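Local coordinates for penicillin binding protein 2X (Streptococcus thermophilus, PDB 5U47) that probably cross-links the peptides of adjacent glycan strands in septal peptidoglycan as a transpeptidase, and is a likely target of beta-lactams that acylate its active site, at residues N607-R610 with H615-V618; K661-F666 with I674-G679. The protein carries 1 engineered substitution. All blocks are in the same frame, centred on the assembly; numbering follows the deposited sequence.

Contact 1 of 2, residues N607-R610 with H615-V618; sequences NTLR and HPIV
R610 and L609 on helix 602-611 both pack against the ring of P616 on strand 615-619. This is the helix-to-sheet interface of the first PASTA domain, in which one helix covers a small three-stranded sheet. Strand 615-619 is an edge strand of that sheet. The backbones of H615 and I617 hydrogen-bond to strand 641-646 and to E640 just before it, while the P616 ring between them faces the helix.

R610 carries most of the contact. CB leaves the helix to one side and does not itself touch the ring. R610 CG is the first atom to do so, 3.7 Å from P616 CD. From CG to NE the chain runs extended. A twist of 89° about the CD-NE bond (chi4) swings CZ out of the plane of the extended chain. R610 NE lies 3.9 Å from P616 CD. R610 CZ sits 3.9 Å from P616 CG as well. The proline therefore lies against one face of the guanidinium, with P616 CD 3.7 Å above the plane of the R610 guanidinium and offset toward its rim. Of the two terminal nitrogens, R610 NH1 is 4.0 Å from P616 CG. R610 NH2 comes within 3.2 Å of P616 O, but the angle is poor and this is not a hydrogen bond.

The polar partners of the guanidinium are in the transpeptidase part of the chain. NH2 forms a salt bridge with E455, and NH1 donates to R385 O. These bonds fix the rotation of the group and tie the PASTA helix to the transpeptidase domain.

L609 runs alongside the P616 ring in the reverse sense and also touches I642 and I644 of the central strand. L609 CD1 stops 3.9 Å from P616 CB.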
# COMPACT_ATOMS: atom_id res chain seq x y z
N ASN A 607 8.09 9.27 4.81
CA ASN A 607 7.76 7.93 4.34
C ASN A 607 8.49 6.86 5.19
O ASN A 607 7.88 5.87 5.59
CB ASN A 607 8.15 7.81 2.86
CG ASN A 607 7.49 6.65 2.17
OD1 ASN A 607 6.26 6.51 2.21
ND2 ASN A 607 8.28 5.83 1.50
N THR A 608 9.78 7.08 5.44
CA THR A 608 10.62 6.21 6.28
C THR A 608 10.11 6.17 7.72
O THR A 608 10.00 5.11 8.30
CB THR A 608 12.08 6.69 6.23
OG1 THR A 608 12.55 6.52 4.89
CG2 THR A 608 12.98 5.90 7.17
N LEU A 609 9.76 7.32 8.26
CA LEU A 609 9.23 7.39 9.62
C LEU A 609 7.95 6.57 9.79
O LEU A 609 7.78 5.90 10.82
CB LEU A 609 8.97 8.84 10.01
CG LEU A 609 10.23 9.67 10.27
CD1 LEU A 609 9.89 11.16 10.38
CD2 LEU A 609 10.96 9.18 11.50
N ARG A 610 7.04 6.63 8.80
CA ARG A 610 5.81 5.82 8.86
C ARG A 610 6.07 4.32 8.76
O ARG A 610 5.34 3.52 9.34
CB ARG A 610 4.79 6.24 7.79
CG ARG A 610 4.19 7.59 8.08
CD ARG A 610 2.89 7.80 7.34
NE ARG A 610 2.31 9.05 7.78
CZ ARG A 610 2.53 10.24 7.24
NH1 ARG A 610 3.33 10.39 6.18
NH2 ARG A 610 1.94 11.30 7.78
N HIS A 615 4.36 8.97 13.45
CA HIS A 615 3.31 9.75 12.77
C HIS A 615 3.84 11.17 12.56
O HIS A 615 3.61 12.06 13.38
CB HIS A 615 2.00 9.81 13.59
CG HIS A 615 1.31 8.49 13.74
ND1 HIS A 615 0.22 8.33 14.56
CD2 HIS A 615 1.58 7.27 13.22
CE1 HIS A 615 -0.19 7.07 14.49
NE2 HIS A 615 0.62 6.41 13.68
N PRO A 616 4.57 11.39 11.45
CA PRO A 616 5.14 12.69 11.20
C PRO A 616 4.14 13.67 10.61
O PRO A 616 3.19 13.28 9.95
CB PRO A 616 6.21 12.38 10.16
CG PRO A 616 5.65 11.26 9.37
CD PRO A 616 4.86 10.44 10.35
N ILE A 617 4.36 14.95 10.90
CA ILE A 617 3.57 16.04 10.32
C ILE A 617 4.60 16.94 9.63
O ILE A 617 5.49 17.50 10.30
CB ILE A 617 2.84 16.87 11.39
CG1 ILE A 617 1.86 16.00 12.18
CG2 ILE A 617 2.14 18.04 10.72
CD1 ILE A 617 1.32 16.66 13.43
N VAL A 618 4.48 17.05 8.31
CA VAL A 618 5.41 17.85 7.51
C VAL A 618 4.82 19.24 7.40
O VAL A 618 3.67 19.39 6.94
CB VAL A 618 5.63 17.21 6.13
CG1 VAL A 618 6.48 18.10 5.22
CG2 VAL A 618 6.30 15.84 6.30

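Contact 2 of 2, residues K661-F666 with I674-G679; sequences KNVETF and ITYKGG
V663 on helix 660-670 makes the apolar part of this contact, with I674 and Y676 on strand 673-677. Its CG1 methyl is anti to the backbone N (chi1 176°), and this points it at the strand. V663 CG1 lies 4.1 Å from I674 CG1. V663 CG1 is also 3.9 Å from Y676 CE1. The valine and tyrosine side chains run past each other from opposite directions, and the methyl meets the ring obliquely. Within the strand, I674 CG2 lies over one face of the Y676 ring, 3.4 Å above its plane and toward the rim.

The tyrosine hydroxyl adds close contacts with carbon. Y676 OH is 3.4 Å from V663 CG1 and 3.2 Å from E664 CG. The E664 side chain crosses the tyrosine at about a right angle, and its carboxylate plane is turned 60° from the ring.

Helix and strand belong to the second PASTA domain, where one helix packs on a three-stranded sheet. Their short segments run nearly antiparallel, at 166°, with axes 10.3 Å apart. I674 and Y676 also touch strand 700-706, the central strand.

One charged partner lies outside the two segments: K660 makes a cation-pi interaction with the Y676 ring.

Hydrogen bonds tie each segment to its own surroundings. Within the helix, K661 O accepts from T665 OG1 at 2.9 Å and from T665 N at 3.0 Å, the two donors arriving from opposite faces of the carbonyl plane. N662 ND2 donates to Q641 O in the first PASTA domain. On the strand, T675 and K677 bond by their backbones to strand 700-706.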
# COMPACT_ATOMS: atom_id res chain seq x y z
N LYS A 661 1.99 19.29 22.97
CA LYS A 661 3.46 19.42 22.84
C LYS A 661 3.83 19.95 21.46
O LYS A 661 4.67 20.84 21.33
CB LYS A 661 4.13 18.05 23.06
CG LYS A 661 5.66 18.03 22.94
CD LYS A 661 6.17 16.59 23.12
CE LYS A 661 7.69 16.48 23.05
NZ LYS A 661 8.25 16.85 21.73
N ASN A 662 3.19 19.42 20.43
CA ASN A 662 3.45 19.88 19.07
C ASN A 662 2.92 21.29 18.77
O ASN A 662 3.59 22.06 18.10
CB ASN A 662 3.03 18.82 18.06
CG ASN A 662 3.96 17.62 18.10
OD1 ASN A 662 5.13 17.76 18.48
ND2 ASN A 662 3.46 16.44 17.70
N VAL A 663 1.76 21.64 19.32
CA VAL A 663 1.26 22.99 19.19
C VAL A 663 2.27 23.95 19.83
O VAL A 663 2.58 24.98 19.24
CB VAL A 663 -0.13 23.18 19.84
CG1 VAL A 663 -0.56 24.63 19.76
CG2 VAL A 663 -1.18 22.30 19.15
N GLU A 664 2.77 23.59 21.01
CA GLU A 664 3.77 24.43 21.73
C GLU A 664 5.08 24.58 20.95
O GLU A 664 5.66 25.66 20.91
CB GLU A 664 4.09 23.86 23.12
CG GLU A 664 2.95 23.93 24.13
CD GLU A 664 3.35 23.45 25.52
OE1 GLU A 664 2.58 22.69 26.15
OE2 GLU A 664 4.45 23.83 26.00
N THR A 665 5.55 23.49 20.36
CA THR A 665 6.80 23.51 19.61
C THR A 665 6.64 24.43 18.40
O THR A 665 7.47 25.30 18.16
CB THR A 665 7.21 22.10 19.16
OG1 THR A 665 7.37 21.27 20.32
CG2 THR A 665 8.50 22.14 18.38
N PHE A 666 5.56 24.23 17.66
CA PHE A 666 5.23 25.04 16.51
C PHE A 666 5.15 26.53 16.86
O PHE A 666 5.68 27.39 16.13
CB PHE A 666 3.87 24.58 15.94
CG PHE A 666 3.20 25.61 15.09
CD1 PHE A 666 3.75 26.00 13.88
CD2 PHE A 666 2.04 26.23 15.52
CE1 PHE A 666 3.14 26.99 13.11
CE2 PHE A 666 1.41 27.20 14.75
CZ PHE A 666 1.97 27.58 13.54
N ILE A 674 -0.17 31.29 21.89
CA ILE A 674 -1.30 30.36 21.94
C ILE A 674 -2.06 30.46 23.25
O ILE A 674 -1.46 30.49 24.31
CB ILE A 674 -0.86 28.88 21.77
CG1 ILE A 674 -0.09 28.66 20.46
CG2 ILE A 674 -2.08 27.96 21.80
CD1 ILE A 674 -0.92 28.90 19.21
N THR A 675 -3.38 30.51 23.16
CA THR A 675 -4.27 30.47 24.30
C THR A 675 -4.96 29.11 24.24
O THR A 675 -5.53 28.77 23.20
CB THR A 675 -5.31 31.60 24.22
OG1 THR A 675 -4.63 32.85 24.31
CG2 THR A 675 -6.33 31.50 25.34
N TYR A 676 -4.89 28.32 25.31
CA TYR A 676 -5.51 27.00 25.31
C TYR A 676 -6.83 26.94 26.04
O TYR A 676 -7.02 27.60 27.05
CB TYR A 676 -4.58 25.93 25.94
CG TYR A 676 -3.30 25.75 25.17
CD1 TYR A 676 -3.25 24.93 24.03
CD2 TYR A 676 -2.13 26.40 25.56
CE1 TYR A 676 -2.07 24.78 23.32
CE2 TYR A 676 -0.95 26.25 24.85
CZ TYR A 676 -0.92 25.43 23.74
OH TYR A 676 0.25 25.30 23.04
N LYS A 677 -7.74 26.14 25.49
CA LYS A 677 -8.99 25.80 26.13
C LYS A 677 -8.97 24.27 26.23
O LYS A 677 -8.84 23.60 25.21
CB LYS A 677 -10.21 26.19 25.29
CG LYS A 677 -10.49 27.67 25.13
CD LYS A 677 -11.68 27.89 24.20
CE LYS A 677 -12.98 27.30 24.74
NZ LYS A 677 -14.11 27.60 23.82
N GLY A 678 -9.05 23.73 27.43
CA GLY A 678 -9.07 22.27 27.61
C GLY A 678 -7.86 21.74 28.34
O GLY A 678 -6.88 22.46 28.54
N GLY A 679 -7.95 20.47 28.75
CA GLY A 679 -6.89 19.80 29.51
C GLY A 679 -5.65 19.55 28.69
O GLY A 679 -5.75 19.26 27.50

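How the contacts relate
Contacts 1 and 2 join the same elements in two successive PASTA domains: the helix and the edge strand that follows it. Their centres are 21 Å apart and they do not touch. Contact 1 is buried, about 15 Å from the centre of the chain, where the first PASTA domain meets the transpeptidase domain. Contact 2 is partly buried and lies farther out, about 33 Å from that centre. The chemistry differs accordingly. In 607-610 with 615-618 a proline packs under an arginine whose charge is paired across a domain boundary. In 661-666 with 674-679 a tyrosine meets aliphatic groups, and the glutamate at its margin is exposed.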